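Local coordinates for protein CurD (Moorea producens 3L, PDB 5KP7) that probably acts as a hydroxymethylglutaryl-CoA synthase-type acyltransferase of the thiolase-like superfamily and binds 4'-phosphopantetheine, at residues 69-73 and 409-413; 34-39 and 78-82; 314-318 and 380-384; 113-117 and 130-134. The protein carries 3 engineered substitutions. One frame throughout, in Å; residues are numbered along the deposited sequence.

Contact 1 of 4, residues 69-73 and 409-413; sequences SLPYE and TLDYQ
The loops 69-73 and 409-413 come closest at Tyr72 and Leu410, whose CA atoms are 6.0 Å apart, and the first loop folds into a type I beta turn from Leu70 to Glu73. Leu410 lies against this turn. Its CG sits 3.8 Å from Tyr72 CB, and its CD1 approaches Pro71 O at 3.5 Å. Tyr412 meets the neighbouring ring in a T-shaped pair. The edge of Tyr412 points at the face of Tyr72, with centroids 5.8 Å apart and planes at 76°. Tyr72 CG stands between the backbone N and the carbonyl carbon (chi1 49°). That folds the ring back over its own turn, so that Leu70 CB packs on the face opposite Tyr412, 3.7 Å above the plane. The phenol end is tied across by a water. This water accepts from Tyr72 OH at 2.7 Å and donates to Tyr412 O at 2.6 Å. The turn is braced from within by Glu73, whose OE1 takes the N-H of Leu70 at 3.1 Å in a nearly straight bond. On the other loop, Asp411 and Gln413 form an Asx turn. Tyr412 OH bonds to Glu441. Trp419 of helix 416-422 stacks on Tyr412 and meets Tyr72 edge-to-face. Strand 428-434 joins both loops, through backbone bonds between Leu430 and Tyr72 and between Lys431 and Leu410.

Contact 2 of 4, residues 34-39 and 78-82; sequences SVYGGA and YAVNA
Tyr36, Ala82 and Tyr78 carry most of this buried contact between the end of strand 29-36 and helix 75-89. The Tyr36 ring is enclosed on several sides. Its chi1 of 178° carries the ring away from its own backbone N, and it lies side by side with Asn81, pointing the same way. Asn81 CB lies over one face, 3.9 Å from the Tyr36 ring centroid, in a CH-pi contact. Gly38 N lies 3.6 Å above the plane on the opposite face, over the ring centre. The edge of Tyr36 points into the face of Tyr78. The planes of this T-shaped pair stand at 69°, and Tyr36 CD2 is 3.5 Å from Tyr78 CD2. Ala82 packs nearer the backbone, with its CB 4.0 Å from Tyr36 CB. The hydroxyl end of Tyr78 reaches Gly38, its OH 3.4 Å from Gly38 CA. One water bridges Tyr78 OH and Ala39 N, and a second bridges Val35 O and Asn81 O. Ser34 OG bonds to Ala82 O at 2.7 Å in one of two modelled conformers, so this bond may be only partly present. Tyr36 OH is taken by Glu73 and Asn81 OD1 by Leu428 N. The strand is held in the central sheet by strand 195-202, whose Ala196 also touches Tyr78 and Ala82. Helix 75-89 lies on this sheet, and its Ala79 and Val80 turn to helix 115-123.

Contact 3 of 4, residues 314-318 and 380-384; sequences YCQQV and LADRY
The guanidinium of Arg383 meets Gln317 O at its edge, and Leu380 CD2 lies over one of its faces, 3.8 Å above the centre. Water 4 is also at the edge, in the same plane. The Tyr314 ring has Gln317 NE2 at its edge, in plane, while Leu380 CD1 approaches it obliquely, 3.9 Å from Tyr314 CD1. NH1 and NH2 of Arg383 both grip Gln317 O end-on, at 3.0 and 2.9 Å. The oxygen is only 4° out of the guanidinium plane, but both nitrogens come to it from one face of the carbonyl. The water accepts from Arg383 NH2 and donates to Gln317 OE1 at 2.8 Å. A bend at chi3 (-61°) turns the arginine back on its own segment, where NE donates to Leu380 O at 2.9 Å. The group is thus fixed in rotation by bonds from all three nitrogens. The two branches of Leu380 part. CD1 packs on Tyr314 and the amide end of Gln317, and CD2 meets Val318 CG2 at 3.9 Å. Tyr314 OH is bonded to Asp335. Arg383 NH1 also bonds to Gly37 O, and Glu65 makes a long, weak ion pair with NH2. The buried positive charge therefore rests mainly on carbonyl oxygens. These oxygens probably stabilise the charge, and the arginine in turn ties the two segments together.

Contact 4 of 4, residues 113-117 and 130-134; sequences KSMST and RMFEL
The beta-alpha-beta unit of strand 98-104, helix 115-123 and strand 130-134 is closed here, where Met115 and Ser116 at the start of the helix meet Glu133 and Phe132 of the strand. Met115 N donates to Glu133 OE2 at 2.9 Å, with an N-H...O angle of 161°. The first torsion of Glu133 (chi1 -171°) swings CG to the far side from its own N, and the extended chain beyond brings the carboxylate there. The tail of Met115 folds past the same group, its CE 3.6 Å from Glu133 OE2. A water donates to both Glu133 OE2 and Lys113 O. The negative carboxylate lies by the helix N-terminus, a placement that is probably favourable. Ser116 OG donates to Phe132 O at 2.8 Å from well above the carbonyl plane, and it also bonds to Thr103 of strand 98-104. Van der Waals contacts flank these bonds. Ser114 CB lies 3.7 Å from Glu133 CB, and Ser116 CB lies 3.8 Å from Met131 CB. Thr117 OG1 returns to Ser114 O at 2.8 Å, securing the first turn. Strand 130-134 is the outermost strand on this side of the sheet within the chain, parallel to 98-104. Two parallel strands joined through a helix packed on the sheet form the classic beta-alpha-beta crossover.

Contacts 2 and 3 are buried, while contacts 1 and 4 are only partly so. Contact 2 joins contacts 1 and 3, each of which touches it through hydrogen bonds. One of these runs between Tyr384 N of contact 3 and Ala39 O. Contacts 2 and 4 do not touch, but both set a helix on the same large sheet, one at an inner strand and one at an outermost strand. Chemistry changes with place. Aromatic edge-to-face pairs mark contacts 1 and 2. Contact 3 turns on a buried arginine holding carbonyls, and contact 4 on a carboxylate at a helix start. Contact 1 links the N-terminal and C-terminal HMG-CoA synthase regions within its own pair of loops.

Contact 1 of 4, residues 69-73 and 409-413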
loop_
_atom_site.group_PDB
_atom_site.type_symbol
_atom_site.label_atom_id
_atom_site.label_comp_id
_atom_site.label_asym_id
_atom_site.label_seq_id
_atom_site.Cartn_x
_atom_site.Cartn_y
_atom_site.Cartn_z
ATOM N N SER A 69 1.578 10.767 -10.882
ATOM C CA SER A 69 2.316 12.036 -10.601
ATOM C C SER A 69 2.669 12.739 -11.917
ATOM O O SER A 69 3.235 12.098 -12.840
ATOM C CB SER A 69 3.594 11.715 -9.898
ATOM O OG SER A 69 4.343 12.868 -9.513
ATOM N N LEU A 70 2.426 14.054 -11.970
ATOM C CA LEU A 70 2.903 14.883 -13.091
ATOM C C LEU A 70 4.402 15.135 -12.971
ATOM O O LEU A 70 4.977 14.962 -11.911
ATOM C CB LEU A 70 2.145 16.213 -13.114
ATOM C CG LEU A 70 0.715 16.268 -13.651
ATOM C CD1 LEU A 70 0.751 16.178 -15.175
ATOM C CD2 LEU A 70 -0.173 15.185 -13.111
ATOM N N PRO A 71 5.057 15.579 -14.070
ATOM C CA PRO A 71 6.511 15.878 -13.987
ATOM C C PRO A 71 6.868 16.996 -13.006
ATOM O O PRO A 71 7.947 16.980 -12.411
ATOM C CB PRO A 71 6.897 16.194 -15.443
ATOM C CG PRO A 71 5.880 15.459 -16.241
ATOM C CD PRO A 71 4.576 15.562 -15.476
ATOM N N TYR A 72 5.897 17.873 -12.744
ATOM C CA TYR A 72 6.057 18.943 -11.789
ATOM C C TYR A 72 5.519 18.565 -10.416
ATOM O O TYR A 72 5.094 19.430 -9.639
ATOM C CB TYR A 72 5.444 20.245 -12.344
ATOM C CG TYR A 72 4.046 20.113 -12.901
ATOM C CD1 TYR A 72 2.933 20.005 -12.050
ATOM C CD2 TYR A 72 3.816 20.040 -14.283
ATOM C CE1 TYR A 72 1.649 19.886 -12.575
ATOM C CE2 TYR A 72 2.537 19.910 -14.791
ATOM C CZ TYR A 72 1.469 19.836 -13.938
ATOM O OH TYR A 72 0.206 19.726 -14.473
ATOM N N GLU A 73 5.550 17.266 -10.093
ATOM C CA GLU A 73 5.299 16.800 -8.745
ATOM C C GLU A 73 6.355 15.763 -8.417
ATOM O O GLU A 73 6.938 15.122 -9.320
ATOM C CB GLU A 73 3.918 16.160 -8.638
ATOM C CG GLU A 73 2.765 17.096 -8.994
ATOM C CD GLU A 73 1.446 16.397 -8.797
ATOM O OE1 GLU A 73 1.077 15.583 -9.692
ATOM O OE2 GLU A 73 0.783 16.625 -7.726
ATOM N N THR A 409 13.802 22.903 -15.563
ATOM C CA THR A 409 12.791 23.935 -15.326
ATOM C C THR A 409 11.485 23.409 -15.858
ATOM O O THR A 409 11.367 23.172 -17.056
ATOM C CB THR A 409 13.153 25.249 -16.025
ATOM O OG1 THR A 409 13.283 25.003 -17.424
ATOM C CG2 THR A 409 14.473 25.753 -15.539
ATOM N N LEU A 410 10.506 23.169 -14.991
ATOM C CA LEU A 410 9.274 22.511 -15.434
ATOM C C LEU A 410 8.338 23.432 -16.238
ATOM O O LEU A 410 8.144 24.601 -15.898
ATOM C CB LEU A 410 8.492 21.921 -14.251
ATOM C CG LEU A 410 8.963 20.614 -13.608
ATOM C CD1 LEU A 410 8.992 19.515 -14.630
ATOM C CD2 LEU A 410 10.321 20.780 -12.922
ATOM N N ASP A 411 7.759 22.866 -17.293
ATOM C CA ASP A 411 6.650 23.477 -18.009
ATOM C C ASP A 411 5.308 23.061 -17.395
ATOM O O ASP A 411 4.813 21.928 -17.608
ATOM C CB ASP A 411 6.678 23.094 -19.485
ATOM C CG ASP A 411 5.568 23.749 -20.288
ATOM O OD1 ASP A 411 4.849 24.640 -19.758
ATOM O OD2 ASP A 411 5.395 23.353 -21.481
ATOM N N TYR A 412 4.723 23.976 -16.652
ATOM C CA TYR A 412 3.427 23.750 -16.044
ATOM C C TYR A 412 2.304 23.571 -17.063
ATOM O O TYR A 412 1.272 22.984 -16.748
ATOM C CB TYR A 412 3.042 24.911 -15.106
ATOM C CG TYR A 412 3.898 25.128 -13.872
ATOM C CD1 TYR A 412 4.682 24.108 -13.300
ATOM C CD2 TYR A 412 3.874 26.356 -13.229
ATOM C CE1 TYR A 412 5.417 24.326 -12.143
ATOM C CE2 TYR A 412 4.612 26.574 -12.080
ATOM C CZ TYR A 412 5.364 25.568 -11.535
ATOM O OH TYR A 412 6.072 25.860 -10.395
ATOM N N GLN A 413 2.514 24.060 -18.282
ATOM C CA GLN A 413 1.527 23.939 -19.337
ATOM C C GLN A 413 1.756 22.730 -20.233
ATOM O O GLN A 413 1.242 22.687 -21.359
ATOM C CB GLN A 413 1.522 25.241 -20.162
ATOM C CG GLN A 413 0.939 26.419 -19.412
ATOM C CD GLN A 413 -0.484 26.185 -18.948
ATOM O OE1 GLN A 413 -0.770 26.286 -17.761
ATOM N NE2 GLN A 413 -1.354 25.872 -19.851
HETATM O O HOH W 1 0.116 20.618 -17.006
#

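Contact 2 of 4, residues 34-39 and 78-82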
loop_
_atom_site.group_PDB
_atom_site.type_symbol
_atom_site.label_atom_id
_atom_site.label_comp_id
_atom_site.label_asym_id
_atom_site.label_seq_id
_atom_site.Cartn_x
_atom_site.Cartn_y
_atom_site.Cartn_z
ATOM N N SER A 34 -4.388 13.158 7.040
ATOM C CA SER A 34 -4.754 13.830 5.806
ATOM C C SER A 34 -4.111 13.103 4.629
ATOM O O SER A 34 -3.062 12.456 4.785
ATOM C CB SER A 34 -4.368 15.301 5.894
ATOM O OG SER A 34 -4.610 15.959 4.673
ATOM N N VAL A 35 -4.774 13.164 3.475
ATOM C CA VAL A 35 -4.392 12.365 2.294
ATOM C C VAL A 35 -4.188 13.295 1.096
ATOM O O VAL A 35 -4.939 14.265 0.951
ATOM C CB VAL A 35 -5.545 11.392 1.947
ATOM C CG1 VAL A 35 -5.335 10.709 0.593
ATOM C CG2 VAL A 35 -5.732 10.386 3.064
ATOM N N TYR A 36 -3.225 12.984 0.229
ATOM C CA TYR A 36 -3.160 13.564 -1.105
ATOM C C TYR A 36 -3.096 12.421 -2.096
ATOM O O TYR A 36 -2.112 11.680 -2.105
ATOM C CB TYR A 36 -1.980 14.506 -1.263
ATOM C CG TYR A 36 -1.846 15.092 -2.656
ATOM C CD1 TYR A 36 -2.861 15.874 -3.214
ATOM C CD2 TYR A 36 -0.727 14.860 -3.431
ATOM C CE1 TYR A 36 -2.745 16.409 -4.489
ATOM C CE2 TYR A 36 -0.607 15.403 -4.710
ATOM C CZ TYR A 36 -1.627 16.174 -5.240
ATOM O OH TYR A 36 -1.544 16.756 -6.499
ATOM N N GLY A 37 -4.146 12.295 -2.908
ATOM C CA GLY A 37 -4.266 11.203 -3.876
ATOM C C GLY A 37 -3.958 11.598 -5.304
ATOM O O GLY A 37 -4.442 10.957 -6.251
ATOM N N GLY A 38 -3.175 12.657 -5.449
ATOM C CA GLY A 38 -2.679 13.130 -6.739
ATOM C C GLY A 38 -3.608 14.104 -7.412
ATOM O O GLY A 38 -4.719 14.379 -6.926
ATOM N N ALA A 39 -3.140 14.655 -8.528
ATOM C CA ALA A 39 -3.915 15.620 -9.302
ATOM C C ALA A 39 -4.594 15.001 -10.532
ATOM O O ALA A 39 -5.474 15.620 -11.154
ATOM C CB ALA A 39 -3.008 16.762 -9.728
ATOM N N TYR A 78 4.045 15.859 -2.985
ATOM C CA TYR A 78 2.958 15.000 -2.548
ATOM C C TYR A 78 2.836 15.066 -1.013
ATOM O O TYR A 78 1.722 15.188 -0.478
ATOM C CB TYR A 78 3.197 13.556 -3.018
ATOM C CG TYR A 78 2.467 13.178 -4.272
ATOM C CD1 TYR A 78 2.778 13.762 -5.499
ATOM C CD2 TYR A 78 1.448 12.222 -4.253
ATOM C CE1 TYR A 78 2.086 13.397 -6.658
ATOM C CE2 TYR A 78 0.771 11.868 -5.398
ATOM C CZ TYR A 78 1.103 12.419 -6.596
ATOM O OH TYR A 78 0.365 12.037 -7.713
ATOM N N ALA A 79 3.968 14.934 -0.326
ATOM C CA ALA A 79 4.001 14.960 1.129
ATOM C C ALA A 79 3.478 16.253 1.723
ATOM O O ALA A 79 2.695 16.242 2.688
ATOM C CB ALA A 79 5.408 14.695 1.640
ATOM N N VAL A 80 3.928 17.390 1.175
ATOM C CA VAL A 80 3.477 18.680 1.651
ATOM C C VAL A 80 1.964 18.847 1.432
ATOM O O VAL A 80 1.260 19.339 2.308
ATOM C CB VAL A 80 4.305 19.830 1.027
ATOM C CG1 VAL A 80 3.675 21.192 1.346
ATOM C CG2 VAL A 80 5.760 19.757 1.495
ATOM N N ASN A 81 1.459 18.448 0.264
ATOM C CA ASN A 81 0.035 18.515 0.010
ATOM C C ASN A 81 -0.790 17.626 0.947
ATOM O O ASN A 81 -1.915 18.012 1.337
ATOM C CB ASN A 81 -0.243 18.238 -1.463
ATOM C CG ASN A 81 0.226 19.374 -2.356
ATOM O OD1 ASN A 81 0.084 20.538 -2.012
ATOM N ND2 ASN A 81 0.747 19.043 -3.519
ATOM N N ALA A 82 -0.233 16.467 1.339
ATOM C CA ALA A 82 -0.906 15.604 2.304
ATOM C C ALA A 82 -0.925 16.231 3.705
ATOM O O ALA A 82 -1.945 16.154 4.416
ATOM C CB ALA A 82 -0.248 14.246 2.331
HETATM O O HOH W 2 -4.480 17.012 1.009
HETATM O O HOH W 3 -0.734 13.731 -9.497
#

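Contact 3 of 4, residues 314-318 and 380-384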
loop_
_atom_site.group_PDB
_atom_site.type_symbol
_atom_site.label_atom_id
_atom_site.label_comp_id
_atom_site.label_asym_id
_atom_site.label_seq_id
_atom_site.Cartn_x
_atom_site.Cartn_y
_atom_site.Cartn_z
ATOM N N TYR A 314 -10.951 3.565 -1.140
ATOM C CA TYR A 314 -10.014 4.593 -1.613
ATOM C C TYR A 314 -8.785 3.983 -2.282
ATOM O O TYR A 314 -8.250 4.558 -3.230
ATOM C CB TYR A 314 -9.565 5.534 -0.506
ATOM C CG TYR A 314 -10.660 6.367 0.102
ATOM C CD1 TYR A 314 -11.828 6.667 -0.598
ATOM C CD2 TYR A 314 -10.523 6.852 1.386
ATOM C CE1 TYR A 314 -12.824 7.439 -0.015
ATOM C CE2 TYR A 314 -11.503 7.620 1.976
ATOM C CZ TYR A 314 -12.645 7.928 1.266
ATOM O OH TYR A 314 -13.669 8.686 1.825
ATOM N N CYS A 315 -8.374 2.812 -1.829
ATOM C CA CYS A 315 -7.236 2.115 -2.450
ATOM C C CYS A 315 -7.481 1.870 -3.938
ATOM O O CYS A 315 -6.558 2.041 -4.750
ATOM C CB CYS A 315 -6.944 0.806 -1.697
ATOM S SG CYS A 315 -6.316 1.076 -0.034
ATOM N N GLN A 316 -8.718 1.528 -4.299
ATOM C CA GLN A 316 -9.106 1.271 -5.698
ATOM C C GLN A 316 -9.027 2.493 -6.592
ATOM O O GLN A 316 -9.090 2.335 -7.807
ATOM C CB GLN A 316 -10.554 0.767 -5.808
ATOM C CG GLN A 316 -10.758 -0.589 -5.230
ATOM C CD GLN A 316 -12.212 -1.033 -5.414
ATOM O OE1 GLN A 316 -13.173 -0.334 -5.021
ATOM N NE2 GLN A 316 -12.384 -2.161 -6.049
ATOM N N GLN A 317 -9.020 3.684 -5.985
ATOM C CA GLN A 317 -8.995 4.950 -6.696
ATOM C C GLN A 317 -7.590 5.535 -6.876
ATOM O O GLN A 317 -7.401 6.462 -7.649
ATOM C CB GLN A 317 -9.876 5.961 -5.957
ATOM C CG GLN A 317 -11.342 5.555 -6.006
ATOM C CD GLN A 317 -12.205 6.548 -5.270
ATOM O OE1 GLN A 317 -12.366 7.691 -5.714
ATOM N NE2 GLN A 317 -12.745 6.140 -4.134
ATOM N N VAL A 318 -6.618 4.992 -6.155
ATOM C CA VAL A 318 -5.244 5.500 -6.214
ATOM C C VAL A 318 -4.232 4.458 -6.676
ATOM O O VAL A 318 -3.174 4.826 -7.234
ATOM C CB VAL A 318 -4.871 6.065 -4.823
ATOM C CG1 VAL A 318 -3.504 6.597 -4.803
ATOM C CG2 VAL A 318 -5.790 7.213 -4.464
ATOM N N LEU A 380 -10.780 12.973 -4.290
ATOM C CA LEU A 380 -10.422 11.984 -5.303
ATOM C C LEU A 380 -11.285 12.129 -6.544
ATOM O O LEU A 380 -10.773 12.020 -7.666
ATOM C CB LEU A 380 -10.507 10.574 -4.730
ATOM C CG LEU A 380 -9.544 10.267 -3.594
ATOM C CD1 LEU A 380 -9.830 8.883 -3.044
ATOM C CD2 LEU A 380 -8.086 10.392 -4.049
ATOM N N ALA A 381 -12.575 12.443 -6.357
ATOM C CA ALA A 381 -13.456 12.602 -7.499
ATOM C C ALA A 381 -13.090 13.806 -8.376
ATOM O O ALA A 381 -13.457 13.808 -9.550
ATOM C CB ALA A 381 -14.926 12.696 -7.054
ATOM N N ASP A 382 -12.404 14.813 -7.822
ATOM C CA ASP A 382 -12.088 16.047 -8.541
ATOM C C ASP A 382 -10.793 15.980 -9.368
ATOM O O ASP A 382 -10.465 16.954 -10.065
ATOM C CB ASP A 382 -12.050 17.238 -7.554
ATOM C CG ASP A 382 -12.062 18.615 -8.257
ATOM O OD1 ASP A 382 -12.772 18.786 -9.258
ATOM O OD2 ASP A 382 -11.318 19.511 -7.807
ATOM N N ARG A 383 -10.080 14.847 -9.350
ATOM C CA ARG A 383 -8.842 14.731 -10.121
ATOM C C ARG A 383 -9.117 14.684 -11.624
ATOM O O ARG A 383 -10.204 14.246 -12.073
ATOM C CB ARG A 383 -8.076 13.460 -9.708
ATOM C CG ARG A 383 -7.664 13.478 -8.237
ATOM C CD ARG A 383 -7.063 12.158 -7.771
ATOM N NE ARG A 383 -8.053 11.097 -7.929
ATOM C CZ ARG A 383 -7.791 9.792 -7.888
ATOM N NH1 ARG A 383 -6.557 9.367 -7.631
ATOM N NH2 ARG A 383 -8.778 8.921 -8.133
ATOM N N TYR A 384 -8.102 15.076 -12.392
ATOM C CA TYR A 384 -8.165 15.022 -13.859
ATOM C C TYR A 384 -8.122 13.583 -14.335
ATOM O O TYR A 384 -7.306 12.800 -13.877
ATOM C CB TYR A 384 -6.985 15.786 -14.449
ATOM C CG TYR A 384 -7.051 16.011 -15.941
ATOM C CD1 TYR A 384 -6.472 15.097 -16.818
ATOM C CD2 TYR A 384 -7.655 17.142 -16.467
ATOM C CE1 TYR A 384 -6.505 15.301 -18.186
ATOM C CE2 TYR A 384 -7.692 17.352 -17.838
ATOM C CZ TYR A 384 -7.115 16.422 -18.689
ATOM O OH TYR A 384 -7.142 16.615 -20.072
HETATM O O HOH W 4 -11.622 8.581 -8.254
#

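Contact 4 of 4, residues 113-117 and 130-134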
loop_
_atom_site.group_PDB
_atom_site.type_symbol
_atom_site.label_atom_id
_atom_site.label_comp_id
_atom_site.label_asym_id
_atom_site.label_seq_id
_atom_site.Cartn_x
_atom_site.Cartn_y
_atom_site.Cartn_z
ATOM N N LYS A 113 20.310 13.233 1.892
ATOM C CA LYS A 113 19.392 14.304 2.303
ATOM C C LYS A 113 17.985 13.756 2.471
ATOM O O LYS A 113 17.403 13.242 1.515
ATOM C CB LYS A 113 19.378 15.396 1.265
ATOM C CG LYS A 113 18.666 16.660 1.724
ATOM C CD LYS A 113 18.555 17.657 0.549
ATOM C CE LYS A 113 17.963 19.004 0.947
ATOM N NZ LYS A 113 18.957 19.889 1.556
ATOM N N SER A 114 17.411 13.836 3.667
ATOM C CA SER A 114 16.021 13.420 3.882
ATOM C C SER A 114 15.040 14.409 3.252
ATOM O O SER A 114 15.258 15.641 3.281
ATOM C CB SER A 114 15.648 13.204 5.354
ATOM O OG SER A 114 15.622 14.399 6.128
ATOM N N MET A 115 13.928 13.888 2.752
ATOM C CA MET A 115 12.853 14.761 2.245
ATOM C C MET A 115 12.234 15.590 3.365
ATOM O O MET A 115 11.617 16.627 3.114
ATOM C CB MET A 115 11.811 13.914 1.500
ATOM C CG MET A 115 12.406 13.459 0.220
ATOM S SD MET A 115 11.293 12.552 -0.899
ATOM C CE MET A 115 11.160 10.977 -0.049
ATOM N N SER A 116 12.432 15.151 4.611
ATOM C CA SER A 116 11.914 15.860 5.763
ATOM C C SER A 116 12.386 17.320 5.830
ATOM O O SER A 116 11.664 18.165 6.335
ATOM C CB SER A 116 12.290 15.117 7.036
ATOM O OG SER A 116 11.708 13.810 7.011
ATOM N N THR A 117 13.603 17.589 5.364
ATOM C CA THR A 117 14.135 18.968 5.373
ATOM C C THR A 117 13.308 19.928 4.498
ATOM O O THR A 117 12.891 20.993 4.952
ATOM C CB THR A 117 15.613 18.994 4.933
ATOM O OG1 THR A 117 15.769 18.416 3.625
ATOM C CG2 THR A 117 16.460 18.166 5.892
ATOM N N ARG A 130 13.724 17.066 15.043
ATOM C CA ARG A 130 14.474 15.968 14.450
ATOM C C ARG A 130 13.860 15.622 13.098
ATOM O O ARG A 130 12.634 15.531 13.005
ATOM C CB ARG A 130 14.382 14.736 15.346
ATOM C CG ARG A 130 14.999 14.878 16.716
ATOM C CD ARG A 130 15.005 13.522 17.384
ATOM N NE ARG A 130 15.720 13.473 18.660
ATOM C CZ ARG A 130 15.210 13.071 19.836
ATOM N NH1 ARG A 130 13.923 12.775 19.993
ATOM N NH2 ARG A 130 16.005 12.983 20.887
ATOM N N MET A 131 14.690 15.397 12.075
ATOM C CA MET A 131 14.219 15.163 10.716
ATOM C C MET A 131 14.997 14.020 10.102
ATOM O O MET A 131 16.226 14.017 10.138
ATOM C CB MET A 131 14.431 16.431 9.877
ATOM C CG MET A 131 13.499 17.549 10.246
ATOM S SD MET A 131 13.754 19.035 9.257
ATOM C CE MET A 131 15.264 19.635 10.009
ATOM N N PHE A 132 14.295 13.029 9.568
ATOM C CA PHE A 132 14.951 11.922 8.884
ATOM C C PHE A 132 13.960 11.176 8.002
ATOM O O PHE A 132 12.742 11.449 8.046
ATOM C CB PHE A 132 15.707 10.982 9.866
ATOM C CG PHE A 132 14.879 10.469 10.979
ATOM C CD1 PHE A 132 14.184 9.282 10.834
ATOM C CD2 PHE A 132 14.810 11.148 12.175
ATOM C CE1 PHE A 132 13.393 8.794 11.875
ATOM C CE2 PHE A 132 14.031 10.667 13.226
ATOM C CZ PHE A 132 13.331 9.482 13.070
ATOM N N GLU A 133 14.493 10.251 7.208
ATOM C CA GLU A 133 13.718 9.456 6.243
ATOM C C GLU A 133 13.929 7.973 6.540
ATOM O O GLU A 133 15.047 7.550 6.819
ATOM C CB GLU A 133 14.162 9.828 4.832
ATOM C CG GLU A 133 13.338 9.276 3.692
ATOM C CD GLU A 133 13.768 9.827 2.343
ATOM O OE1 GLU A 133 13.871 9.002 1.423
ATOM O OE2 GLU A 133 14.010 11.068 2.195
ATOM N N LEU A 134 12.863 7.193 6.408
ATOM C CA LEU A 134 12.847 5.816 6.811
ATOM C C LEU A 134 12.476 4.930 5.622
ATOM O O LEU A 134 11.505 5.245 4.913
ATOM C CB LEU A 134 11.837 5.677 7.950
ATOM C CG LEU A 134 11.876 4.366 8.704
ATOM C CD1 LEU A 134 11.355 4.571 10.111
ATOM C CD2 LEU A 134 11.073 3.291 7.983
HETATM O O HOH W 5 15.524 11.588 -0.141
#